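PDB 3KHF: microtubule-associated serine/threonine-protein kinase 3, which probably phosphorylates serine and threonine residues of other proteins and carries a PDZ domain, the part described here, that probably recognises C-terminal peptide tails. Local coordinates for residues Asp56-Thr59 with Ser65-Gly68; Phe17-Ile22 with Glu76-Ser81; Thr59-Glu64 with Met72-Leu77. All blocks are in the same frame, centred on the assembly; numbering follows the deposited sequence.

The three contacts adjoin one another in one PDZ domain, contact 2 at the surface. Contacts 1 and 3 share Thr59 and build on strand 57-61, their centres about 8 Å apart; contacts 2 and 3 share Glu76 and Leu77 of helix 71-80, with centres about 7 Å apart. Contact 2 joins that helix to strand 17-25, the two elements that flank the peptide groove in PDZ domains. The contacts touch directly: Ile58 CD1 reaches Phe17 CE1 at 4.0 Å, Leu78 CD2 meets Ile61 CD1 at 3.9 Å, and Val66 CG1 lies 3.7 Å from Leu77 CD1. Contact 2 probably lines the hydrophobic pocket of the groove, and contacts 1 and 3 adjoin it.

Contact 1: residues Asp56-Thr59 with Ser65-Gly68; sequences DLIT and SVLG
The carbonyl group of Thr59 is the flat group on which Ser65 and Val66 converge. Val66 N approaches over a face of this group, 35° out of the carbonyl plane, and donates a hydrogen bond of 2.9 Å to Thr59 O. The N-H points almost straight at the oxygen (172°), although the approach is bent at the oxygen itself. Ser65 CA adds a weaker C-H contact, 3.5 Å from Thr59 O. The Val66-Thr59 bond prolongs the antiparallel hairpin of strands 57-61 and 64-65 in the PDZ fold, just where the second arm gives way to the loop leading into helix 71-80.

Strand 57-61 is held on both sides here. Backbone hydrogen bonds join Ile58 to His36 of strand 32-41, while Leu57 and Thr59 pair with Thr90 and Arg88 of strand 84-90. The loop has its own tie to the sheet, a backbone bond between Gly68 and Val34. At Gly68 the backbone adopts a positive phi, a conformation that suits glycine.

Beneath the polar bond, the buried Ile58 and Val66 form the apolar part of the contact, their side chains meeting at a slant. With CG1 of Ile58 beside the backbone N (chi1 -62°), CG2 falls anti to it, leaving that methyl turned to the loop while CD1 leads off into the domain interior. Val66 divides its branches: CG1 is directed to the helix, and CG2 lies 4.1 Å from Ile58 CG2 and only 3.6 Å from Ile58 O.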
ATOM      1  N   ASP A  56       2.534   1.039   6.206  1.00  9.08           N
ATOM      2  CA  ASP A  56       2.029   2.190   5.475  1.00  8.45           C
ATOM      3  C   ASP A  56       0.644   1.893   4.916  1.00  8.28           C
ATOM      4  O   ASP A  56       0.440   0.882   4.224  1.00  8.90           O
ATOM      5  CB  ASP A  56       2.955   2.523   4.291  1.00  8.44           C
ATOM      6  CG  ASP A  56       4.250   3.220   4.674  1.00  9.49           C
ATOM      7  OD1 ASP A  56       4.450   3.615   5.849  1.00 10.74           O
ATOM      8  OD2 ASP A  56       5.099   3.407   3.761  1.00 10.92           O
ATOM      9  N   LEU A  57      -0.289   2.807   5.148  1.00  7.80           N
ATOM     10  CA  LEU A  57      -1.575   2.812   4.472  1.00  7.93           C
ATOM     11  C   LEU A  57      -1.406   3.514   3.137  1.00  7.25           C
ATOM     12  O   LEU A  57      -0.942   4.658   3.088  1.00  8.97           O
ATOM     13  CB  LEU A  57      -2.613   3.592   5.287  1.00  8.02           C
ATOM     14  CG  LEU A  57      -4.011   3.733   4.685  1.00  8.89           C
ATOM     15  CD1 LEU A  57      -4.752   2.382   4.685  1.00 10.40           C
ATOM     16  CD2 LEU A  57      -4.828   4.787   5.419  1.00 10.07           C
ATOM     17  N   ILE A  58      -1.734   2.822   2.052  1.00  7.70           N
ATOM     18  CA  ILE A  58      -1.684   3.433   0.718  1.00  8.11           C
ATOM     19  C   ILE A  58      -3.023   4.128   0.476  1.00  8.04           C
ATOM     20  O   ILE A  58      -4.063   3.492   0.417  1.00  9.54           O
ATOM     21  CB  ILE A  58      -1.416   2.388  -0.389  1.00  8.64           C
ATOM     22  CG1 ILE A  58      -0.051   1.731  -0.172  1.00 10.57           C
ATOM     23  CG2 ILE A  58      -1.507   3.020  -1.764  1.00  9.84           C
ATOM     24  CD1 ILE A  58       0.261   0.538  -1.069  1.00 12.02           C
ATOM     25  N   THR A  59      -2.985   5.440   0.281  1.00  8.94           N
ATOM     26  CA  THR A  59      -4.208   6.204   0.055  1.00  9.76           C
ATOM     27  C   THR A  59      -4.390   6.509  -1.421  1.00  9.64           C
ATOM     28  O   THR A  59      -5.529   6.642  -1.884  1.00 10.84           O
ATOM     29  CB  THR A  59      -4.198   7.509   0.884  1.00 11.06           C
ATOM     30  OG1 THR A  59      -3.112   8.329   0.473  1.00 12.59           O
ATOM     31  CG2 THR A  59      -4.056   7.216   2.381  1.00 13.50           C
ATOM     32  N   SER A  65      -7.261   8.209  -5.741  1.00 14.89           N
ATOM     33  CA  SER A  65      -7.658   7.657  -4.448  1.00 14.32           C
ATOM     34  C   SER A  65      -8.002   6.166  -4.561  1.00 13.37           C
ATOM     35  O   SER A  65      -8.778   5.762  -5.424  1.00 15.16           O
ATOM     36  CB  SER A  65      -8.885   8.406  -3.927  1.00 15.91           C
ATOM     37  OG  SER A  65      -9.260   7.953  -2.653  1.00 18.15           O
ATOM     38  N   VAL A  66      -7.436   5.353  -3.674  1.00 11.88           N
ATOM     39  CA  VAL A  66      -7.726   3.916  -3.657  1.00 11.14           C
ATOM     40  C   VAL A  66      -8.390   3.455  -2.376  1.00 10.67           C
ATOM     41  O   VAL A  66      -8.796   2.299  -2.301  1.00 11.16           O
ATOM     42  CB  VAL A  66      -6.490   3.043  -3.967  1.00 12.51           C
ATOM     43  CG1 VAL A  66      -5.997   3.334  -5.393  1.00 13.91           C
ATOM     44  CG2 VAL A  66      -5.396   3.244  -2.918  1.00 12.89           C
ATOM     45  N   LEU A  67      -8.545   4.339  -1.398  1.00 10.33           N
ATOM     46  CA  LEU A  67      -9.252   3.995  -0.201  0.50 10.24           C
ATOM     47  C   LEU A  67     -10.661   3.497  -0.553  1.00 10.12           C
ATOM     48  O   LEU A  67     -11.378   4.141  -1.316  1.00 10.89           O
ATOM     49  CB  LEU A  67      -9.323   5.228   0.693  0.50 11.31           C
ATOM     50  CG  LEU A  67     -10.115   5.051   1.974  0.50 10.39           C
ATOM     51  CD1 LEU A  67      -9.349   4.141   2.859  0.50 11.30           C
ATOM     52  CD2 LEU A  67     -10.365   6.381   2.677  0.50 11.71           C
ATOM     53  N   GLY A  68     -11.044   2.356  -0.002  1.00  9.28           N
ATOM     54  CA  GLY A  68     -12.361   1.795  -0.238  1.00  9.01           C
ATOM     55  C   GLY A  68     -12.504   0.871  -1.439  1.00  9.06           C
ATOM     56  O   GLY A  68     -13.507   0.181  -1.568  1.00  9.59           O
TER

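Contact 2: residues Phe17-Ile22 with Glu76-Ser81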
ATOM      1  N   PHE A  17       6.978  -5.412  -2.698  1.00 10.78           N
ATOM      2  CA  PHE A  17       6.273  -5.323  -1.429  1.00 10.30           C
ATOM      3  C   PHE A  17       5.040  -6.172  -1.437  1.00 10.47           C
ATOM      4  O   PHE A  17       4.581  -6.586  -2.501  1.00 11.10           O
ATOM      5  CB  PHE A  17       5.953  -3.864  -1.062  1.00  9.84           C
ATOM      6  CG  PHE A  17       4.926  -3.170  -1.930  1.00  9.51           C
ATOM      7  CD1 PHE A  17       3.599  -3.066  -1.522  1.00  9.66           C
ATOM      8  CD2 PHE A  17       5.305  -2.534  -3.098  1.00  9.98           C
ATOM      9  CE1 PHE A  17       2.674  -2.372  -2.275  1.00  9.71           C
ATOM     10  CE2 PHE A  17       4.394  -1.833  -3.855  1.00 10.68           C
ATOM     11  CZ  PHE A  17       3.061  -1.746  -3.436  1.00 10.90           C
ATOM     12  N   SER A  18       4.516  -6.446  -0.255  1.00 10.32           N
ATOM     13  CA  SER A  18       3.227  -7.113  -0.173  1.00 10.34           C
ATOM     14  C   SER A  18       2.234  -6.210   0.525  1.00  9.88           C
ATOM     15  O   SER A  18       2.595  -5.322   1.300  1.00 10.36           O
ATOM     16  CB  SER A  18       3.313  -8.429   0.577  1.00 11.63           C
ATOM     17  OG  SER A  18       3.457  -8.211   1.937  1.00 13.20           O
ATOM     18  N   LEU A  19       0.966  -6.436   0.239  1.00  9.54           N
ATOM     19  CA  LEU A  19      -0.081  -5.655   0.895  1.00 10.07           C
ATOM     20  C   LEU A  19      -1.284  -6.509   1.204  1.00  9.15           C
ATOM     21  O   LEU A  19      -1.526  -7.538   0.561  1.00 11.32           O
ATOM     22  CB  LEU A  19      -0.455  -4.414   0.108  1.00 11.94           C
ATOM     23  CG  LEU A  19      -1.374  -4.554  -1.100  1.00 12.90           C
ATOM     24  CD1 LEU A  19      -1.758  -3.148  -1.590  1.00 15.64           C
ATOM     25  CD2 LEU A  19      -0.728  -5.327  -2.243  1.00 14.43           C
ATOM     26  N   ARG A  20      -2.004  -6.073   2.233  1.00  8.45           N
ATOM     27  CA  ARG A  20      -3.267  -6.671   2.600  1.00  8.48           C
ATOM     28  C   ARG A  20      -4.356  -5.637   2.423  1.00  8.17           C
ATOM     29  O   ARG A  20      -4.131  -4.442   2.612  1.00  9.60           O
ATOM     30  CB  ARG A  20      -3.313  -7.201   4.056  1.00  9.25           C
ATOM     31  CG  ARG A  20      -2.321  -8.291   4.370  1.00 10.04           C
ATOM     32  CD  ARG A  20      -2.442  -8.780   5.785  1.00 10.84           C
ATOM     33  NE  ARG A  20      -1.379  -9.739   6.086  1.00 14.88           N
ATOM     34  CZ  ARG A  20      -1.457 -11.043   5.868  1.00 14.45           C
ATOM     35  NH1 ARG A  20      -2.581 -11.590   5.405  1.00 14.91           N
ATOM     36  NH2 ARG A  20      -0.409 -11.820   6.120  1.00 18.18           N
ATOM     37  N   ALA A  21      -5.539  -6.110   2.095  1.00  8.60           N
ATOM     38  CA  ALA A  21      -6.750  -5.314   2.136  1.00  9.20           C
ATOM     39  C   ALA A  21      -7.430  -5.590   3.451  1.00  9.15           C
ATOM     40  O   ALA A  21      -7.845  -6.715   3.718  1.00 12.87           O
ATOM     41  CB  ALA A  21      -7.659  -5.675   0.975  1.00 11.01           C
ATOM     42  N   ILE A  22      -7.514  -4.607   4.316  1.00  7.99           N
ATOM     43  CA  ILE A  22      -8.122  -4.769   5.625  1.00  7.82           C
ATOM     44  C   ILE A  22      -9.559  -4.262   5.561  1.00  8.04           C
ATOM     45  O   ILE A  22      -9.795  -3.116   5.221  1.00  8.46           O
ATOM     46  CB  ILE A  22      -7.341  -3.984   6.721  1.00  8.26           C
ATOM     47  CG1 ILE A  22      -5.840  -4.329   6.690  1.00  9.06           C
ATOM     48  CG2 ILE A  22      -7.971  -4.172   8.092  1.00  9.87           C
ATOM     49  CD1 ILE A  22      -5.565  -5.803   6.929  1.00  9.68           C
ATOM     50  N   GLU A  76      -4.823  -4.871  -9.378  1.00 10.92           N
ATOM     51  CA  GLU A  76      -4.810  -4.603 -10.808  1.00 11.35           C
ATOM     52  C   GLU A  76      -4.110  -3.274 -11.124  1.00 11.52           C
ATOM     53  O   GLU A  76      -3.339  -3.200 -12.077  1.00 12.96           O
ATOM     54  CB  GLU A  76      -6.227  -4.601 -11.376  1.00 11.74           C
ATOM     55  CG  GLU A  76      -6.276  -4.264 -12.849  1.00 14.11           C
ATOM     56  CD  GLU A  76      -7.658  -4.045 -13.385  1.00 19.71           C
ATOM     57  OE1 GLU A  76      -8.638  -4.066 -12.618  1.00 24.39           O
ATOM     58  OE2 GLU A  76      -7.764  -3.812 -14.602  1.00 22.61           O
ATOM     59  N   LEU A  77      -4.393  -2.226 -10.353  1.00 11.62           N
ATOM     60  CA  LEU A  77      -3.737  -0.933 -10.583  1.00 11.97           C
ATOM     61  C   LEU A  77      -2.236  -1.055 -10.472  1.00 12.21           C
ATOM     62  O   LEU A  77      -1.495  -0.441 -11.249  1.00 13.95           O
ATOM     63  CB  LEU A  77      -4.217   0.118  -9.576  1.00 12.20           C
ATOM     64  CG  LEU A  77      -5.650   0.634  -9.755  1.00 13.37           C
ATOM     65  CD1 LEU A  77      -6.068   1.526  -8.591  1.00 14.80           C
ATOM     66  CD2 LEU A  77      -5.839   1.337 -11.108  1.00 15.44           C
ATOM     67  N   LEU A  78      -1.779  -1.851  -9.516  1.00 12.53           N
ATOM     68  CA  LEU A  78      -0.351  -2.082  -9.347  1.00 14.05           C
ATOM     69  C   LEU A  78       0.229  -2.902 -10.500  1.00 14.95           C
ATOM     70  O   LEU A  78       1.263  -2.560 -11.061  1.00 16.50           O
ATOM     71  CB  LEU A  78      -0.108  -2.755  -8.006  1.00 14.81           C
ATOM     72  CG  LEU A  78      -0.411  -1.879  -6.779  1.00 15.89           C
ATOM     73  CD1 LEU A  78      -0.506  -2.690  -5.469  1.00 17.52           C
ATOM     74  CD2 LEU A  78       0.621  -0.779  -6.644  1.00 17.42           C
ATOM     75  N   LEU A  79      -0.437  -3.980 -10.869  1.00 14.65           N
ATOM     76  CA  LEU A  79       0.018  -4.822 -11.979  1.00 16.11           C
ATOM     77  C   LEU A  79       0.144  -4.068 -13.302  1.00 16.93           C
ATOM     78  O   LEU A  79       1.058  -4.332 -14.066  1.00 17.34           O
ATOM     79  CB  LEU A  79      -0.926  -6.018 -12.168  1.00 16.13           C
ATOM     80  CG  LEU A  79      -0.916  -7.165 -11.152  1.00 17.85           C
ATOM     81  CD1 LEU A  79      -2.041  -8.160 -11.485  1.00 19.12           C
ATOM     82  CD2 LEU A  79       0.428  -7.875 -11.078  1.00 21.25           C
ATOM     83  N   LYS A  80      -0.755  -3.125 -13.562  1.00 17.85           N
ATOM     84  CA  LYS A  80      -0.814  -2.403 -14.841  1.00 19.26           C
ATOM     85  C   LYS A  80       0.004  -1.117 -14.875  1.00 20.28           C
ATOM     86  O   LYS A  80       0.148  -0.503 -15.936  1.00 21.31           O
ATOM     87  CB  LYS A  80      -2.265  -2.097 -15.207  1.00 19.52           C
ATOM     88  CG  LYS A  80      -3.105  -3.344 -15.419  1.00 21.00           C
ATOM     89  N   SER A  81       0.537  -0.698 -13.731  1.00 20.17           N
ATOM     90  CA  SER A  81       1.463   0.432 -13.687  0.50 20.52           C
ATOM     91  C   SER A  81       2.784   0.089 -14.381  1.00 21.29           C
ATOM     92  O   SER A  81       3.107  -1.083 -14.591  1.00 21.98           O
ATOM     93  CB  SER A  81       1.723   0.820 -12.240  0.50 20.14           C
ATOM     94  OG  SER A  81       0.581   1.439 -11.695  0.50 18.20           O
TER
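Ser81 OG, just past the Leu78 side chain that meets Phe17 and Leu19, is gripped from two directions. It donates a 2.8 Å hydrogen bond to Leu77 O and has a weak bond with Asn62 ND2. The hydroxyl is tilted 25° from the plane of the Leu77 carbonyl. Ser81 N makes a weak bond to the same oxygen, so the serine folds back over the last turn of helix 71-80 and ties that end to the turn carrying Asn62.

Across the contact everything is apolar, and Leu78 supplies the whole helix side of it with its two methyls. CD2 meets the rim of the Phe17 ring near the ring plane, 4.1 Å from CZ, and the two side chains cross at about a right angle. Leu78 CD1 lies 4.1 Å from Leu19 CD1, the two leucines meeting tip to tip, and is nearly as close to Leu19 CD2. On the strand, Phe17 places CG between the backbone N and the carbonyl carbon (chi1 69°), a rotation that brings the end of its ring nearer the helix.

Phe17, Leu19 and Leu78 probably correspond to residues that in other PDZ domains line the pocket for the last side chain of a bound C-terminal tail, and all three also touch a crystal neighbour. Strand 17-25 pairs with strand 32-41, Phe17 reaches inward to Ile58 of strand 57-61, and farther along the groove Leu19 and Ala21 lie against Val74 and His71 of helix 71-80.

Contact 3: residues Thr59-Glu64 with Met72-Leu77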
ATOM      1  N   THR A  59      -2.985   5.440   0.281  1.00  8.94           N
ATOM      2  CA  THR A  59      -4.208   6.204   0.055  1.00  9.76           C
ATOM      3  C   THR A  59      -4.390   6.509  -1.421  1.00  9.64           C
ATOM      4  O   THR A  59      -5.529   6.642  -1.884  1.00 10.84           O
ATOM      5  CB  THR A  59      -4.198   7.509   0.884  1.00 11.06           C
ATOM      6  OG1 THR A  59      -3.112   8.329   0.473  1.00 12.59           O
ATOM      7  CG2 THR A  59      -4.056   7.216   2.381  1.00 13.50           C
ATOM      8  N   HIS A  60      -3.294   6.614  -2.167  1.00  9.99           N
ATOM      9  CA  HIS A  60      -3.378   7.001  -3.577  1.00 10.37           C
ATOM     10  C   HIS A  60      -2.334   6.255  -4.382  1.00 10.17           C
ATOM     11  O   HIS A  60      -1.217   6.036  -3.911  1.00 10.35           O
ATOM     12  CB  HIS A  60      -3.197   8.516  -3.815  1.00 11.10           C
ATOM     13  CG  HIS A  60      -4.162   9.390  -3.082  1.00 12.22           C
ATOM     14  ND1 HIS A  60      -4.138   9.560  -1.716  1.00 13.45           N
ATOM     15  CD2 HIS A  60      -5.158  10.196  -3.547  1.00 14.36           C
ATOM     16  CE1 HIS A  60      -5.098  10.398  -1.366  1.00 15.16           C
ATOM     17  NE2 HIS A  60      -5.727  10.798  -2.455  1.00 15.66           N
ATOM     18  N   ILE A  61      -2.700   5.885  -5.607  1.00 10.93           N
ATOM     19  CA  ILE A  61      -1.803   5.251  -6.556  1.00 10.79           C
ATOM     20  C   ILE A  61      -1.855   6.108  -7.829  1.00 11.42           C
ATOM     21  O   ILE A  61      -2.930   6.283  -8.429  1.00 12.71           O
ATOM     22  CB  ILE A  61      -2.183   3.793  -6.855  1.00 11.47           C
ATOM     23  CG1 ILE A  61      -2.056   2.945  -5.589  1.00 11.46           C
ATOM     24  CG2 ILE A  61      -1.329   3.249  -7.982  1.00 13.47           C
ATOM     25  CD1 ILE A  61      -2.500   1.473  -5.762  1.00 12.56           C
ATOM     26  N   ASN A  62      -0.720   6.671  -8.232  1.00 11.65           N
ATOM     27  CA  ASN A  62      -0.647   7.540  -9.402  1.00 12.42           C
ATOM     28  C   ASN A  62      -1.687   8.651  -9.359  1.00 12.82           C
ATOM     29  O   ASN A  62      -2.305   8.978 -10.378  1.00 15.03           O
ATOM     30  CB  ASN A  62      -0.713   6.695 -10.680  1.00 13.20           C
ATOM     31  CG  ASN A  62       0.463   5.767 -10.795  1.00 14.07           C
ATOM     32  OD1 ASN A  62       1.569   6.121 -10.358  1.00 16.08           O
ATOM     33  ND2 ASN A  62       0.248   4.570 -11.344  1.00 17.91           N
ATOM     34  N   GLY A  63      -1.882   9.233  -8.177  1.00 14.41           N
ATOM     35  CA  GLY A  63      -2.788  10.357  -7.965  1.00 16.01           C
ATOM     36  C   GLY A  63      -4.251  10.000  -7.727  1.00 16.73           C
ATOM     37  O   GLY A  63      -5.060  10.863  -7.367  1.00 19.85           O
ATOM     38  N   GLU A  64      -4.595   8.729  -7.924  1.00 16.05           N
ATOM     39  CA  GLU A  64      -5.965   8.229  -7.816  1.00 16.47           C
ATOM     40  C   GLU A  64      -6.195   7.740  -6.383  1.00 15.33           C
ATOM     41  O   GLU A  64      -5.439   6.899  -5.881  1.00 14.39           O
ATOM     42  CB  GLU A  64      -6.166   7.060  -8.807  1.00 17.08           C
ATOM     43  CG  GLU A  64      -7.554   6.358  -8.770  1.00 20.96           C
ATOM     44  CD  GLU A  64      -7.727   5.207  -9.786  1.00 24.44           C
ATOM     45  OE1 GLU A  64      -8.789   4.524  -9.734  1.00 27.87           O
ATOM     46  OE2 GLU A  64      -6.846   4.989 -10.648  1.00 25.36           O
ATOM     47  N   MET A  72      -8.578  -6.723  -5.125  1.00 10.47           N
ATOM     48  CA  MET A  72      -8.103  -7.066  -6.455  1.00 10.71           C
ATOM     49  C   MET A  72      -8.157  -5.873  -7.414  1.00 10.48           C
ATOM     50  O   MET A  72      -7.428  -5.850  -8.401  1.00 10.95           O
ATOM     51  CB  MET A  72      -8.850  -8.294  -6.994  1.00 11.23           C
ATOM     52  CG  MET A  72      -8.412  -9.571  -6.284  1.00 13.81           C
ATOM     53  SD  MET A  72      -6.704 -10.047  -6.708  1.00 19.58           S
ATOM     54  CE  MET A  72      -6.763 -11.746  -6.123  1.00 20.75           C
ATOM     55  N   ASP A  73      -8.978  -4.866  -7.129  1.00 10.24           N
ATOM     56  CA  ASP A  73      -8.940  -3.629  -7.919  1.00 10.44           C
ATOM     57  C   ASP A  73      -7.614  -2.890  -7.714  1.00 10.25           C
ATOM     58  O   ASP A  73      -7.045  -2.347  -8.654  1.00 10.64           O
ATOM     59  CB  ASP A  73     -10.131  -2.719  -7.606  1.00 11.48           C
ATOM     60  CG  ASP A  73     -11.450  -3.204  -8.217  1.00 11.89           C
ATOM     61  OD1 ASP A  73     -11.471  -4.238  -8.910  1.00 13.49           O
ATOM     62  OD2 ASP A  73     -12.465  -2.510  -7.984  1.00 15.76           O
ATOM     63  N   VAL A  74      -7.125  -2.887  -6.476  1.00  9.63           N
ATOM     64  CA  VAL A  74      -5.850  -2.273  -6.185  1.00  9.38           C
ATOM     65  C   VAL A  74      -4.691  -3.108  -6.749  1.00  9.92           C
ATOM     66  O   VAL A  74      -3.763  -2.568  -7.329  1.00 10.14           O
ATOM     67  CB  VAL A  74      -5.733  -2.004  -4.658  1.00  9.05           C
ATOM     68  CG1 VAL A  74      -4.310  -1.635  -4.301  1.00 11.46           C
ATOM     69  CG2 VAL A  74      -6.706  -0.916  -4.262  1.00 12.19           C
ATOM     70  N   VAL A  75      -4.761  -4.432  -6.616  1.00 10.65           N
ATOM     71  CA  VAL A  75      -3.753  -5.305  -7.218  1.00 11.09           C
ATOM     72  C   VAL A  75      -3.675  -5.020  -8.725  1.00 10.98           C
ATOM     73  O   VAL A  75      -2.592  -4.899  -9.286  1.00 11.90           O
ATOM     74  CB  VAL A  75      -4.000  -6.792  -6.879  1.00 11.30           C
ATOM     75  CG1 VAL A  75      -3.079  -7.687  -7.681  1.00 14.06           C
ATOM     76  CG2 VAL A  75      -3.823  -7.023  -5.391  1.00 12.46           C
ATOM     77  N   GLU A  76      -4.823  -4.871  -9.378  1.00 10.92           N
ATOM     78  CA  GLU A  76      -4.810  -4.603 -10.808  1.00 11.35           C
ATOM     79  C   GLU A  76      -4.110  -3.274 -11.124  1.00 11.52           C
ATOM     80  O   GLU A  76      -3.339  -3.200 -12.077  1.00 12.96           O
ATOM     81  CB  GLU A  76      -6.227  -4.601 -11.376  1.00 11.74           C
ATOM     82  CG  GLU A  76      -6.276  -4.264 -12.849  1.00 14.11           C
ATOM     83  CD  GLU A  76      -7.658  -4.045 -13.385  1.00 19.71           C
ATOM     84  OE1 GLU A  76      -8.638  -4.066 -12.618  1.00 24.39           O
ATOM     85  OE2 GLU A  76      -7.764  -3.812 -14.602  1.00 22.61           O
ATOM     86  N   LEU A  77      -4.393  -2.226 -10.353  1.00 11.62           N
ATOM     87  CA  LEU A  77      -3.737  -0.933 -10.583  1.00 11.97           C
ATOM     88  C   LEU A  77      -2.236  -1.055 -10.472  1.00 12.21           C
ATOM     89  O   LEU A  77      -1.495  -0.441 -11.249  1.00 13.95           O
ATOM     90  CB  LEU A  77      -4.217   0.118  -9.576  1.00 12.20           C
ATOM     91  CG  LEU A  77      -5.650   0.634  -9.755  1.00 13.37           C
ATOM     92  CD1 LEU A  77      -6.068   1.526  -8.591  1.00 14.80           C
ATOM     93  CD2 LEU A  77      -5.839   1.337 -11.108  1.00 15.44           C
TER
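Ile61 forms the tight side of this contact, pressing its CD1 methyl against Val74 CG1 at 3.9 Å. The two side chains meet at an angle, Ile61 extended along its longer branch (chi2 176°) so that the terminal methyl arrives first. The same CD1 also brushes Leu77 CB at 4.4 Å, so one methyl of the buried isoleucine touches residues three apart on helix 71-80.

The Glu64 side is looser and more exposed. Glu64, with CG anti to its N (chi1 177°) and the rest of its chain outstretched, crosses Leu77 at about a right angle. Its OE2 comes 3.8 Å from Leu77 CD2, so the carboxylate skirts the leucine methyls and makes no hydrogen bond to the helix segment.

Ile61 and Glu64 are brought together by a tight type I' turn through Asn62 and Gly63, a pairing well suited to such hairpins. It is closed by Glu64 N to Ile61 O (3.0 Å) and Ile61 N to Glu64 O (2.9 Å). At the start of the segment Thr59 and His60 both face Arg88 in a classic beta bulge, with Thr59 OG1 hydrogen-bonded at the edge of the imidazole, 2.7 Å from ND1.

Helix 71-80 thus packs against the end of strand 57-61. Val66, from the loop after strand 64-65, touches Ile61, Val74 and Leu77, while Ile85 and Leu87 of strand 84-90 flank Ile61 from the sheet.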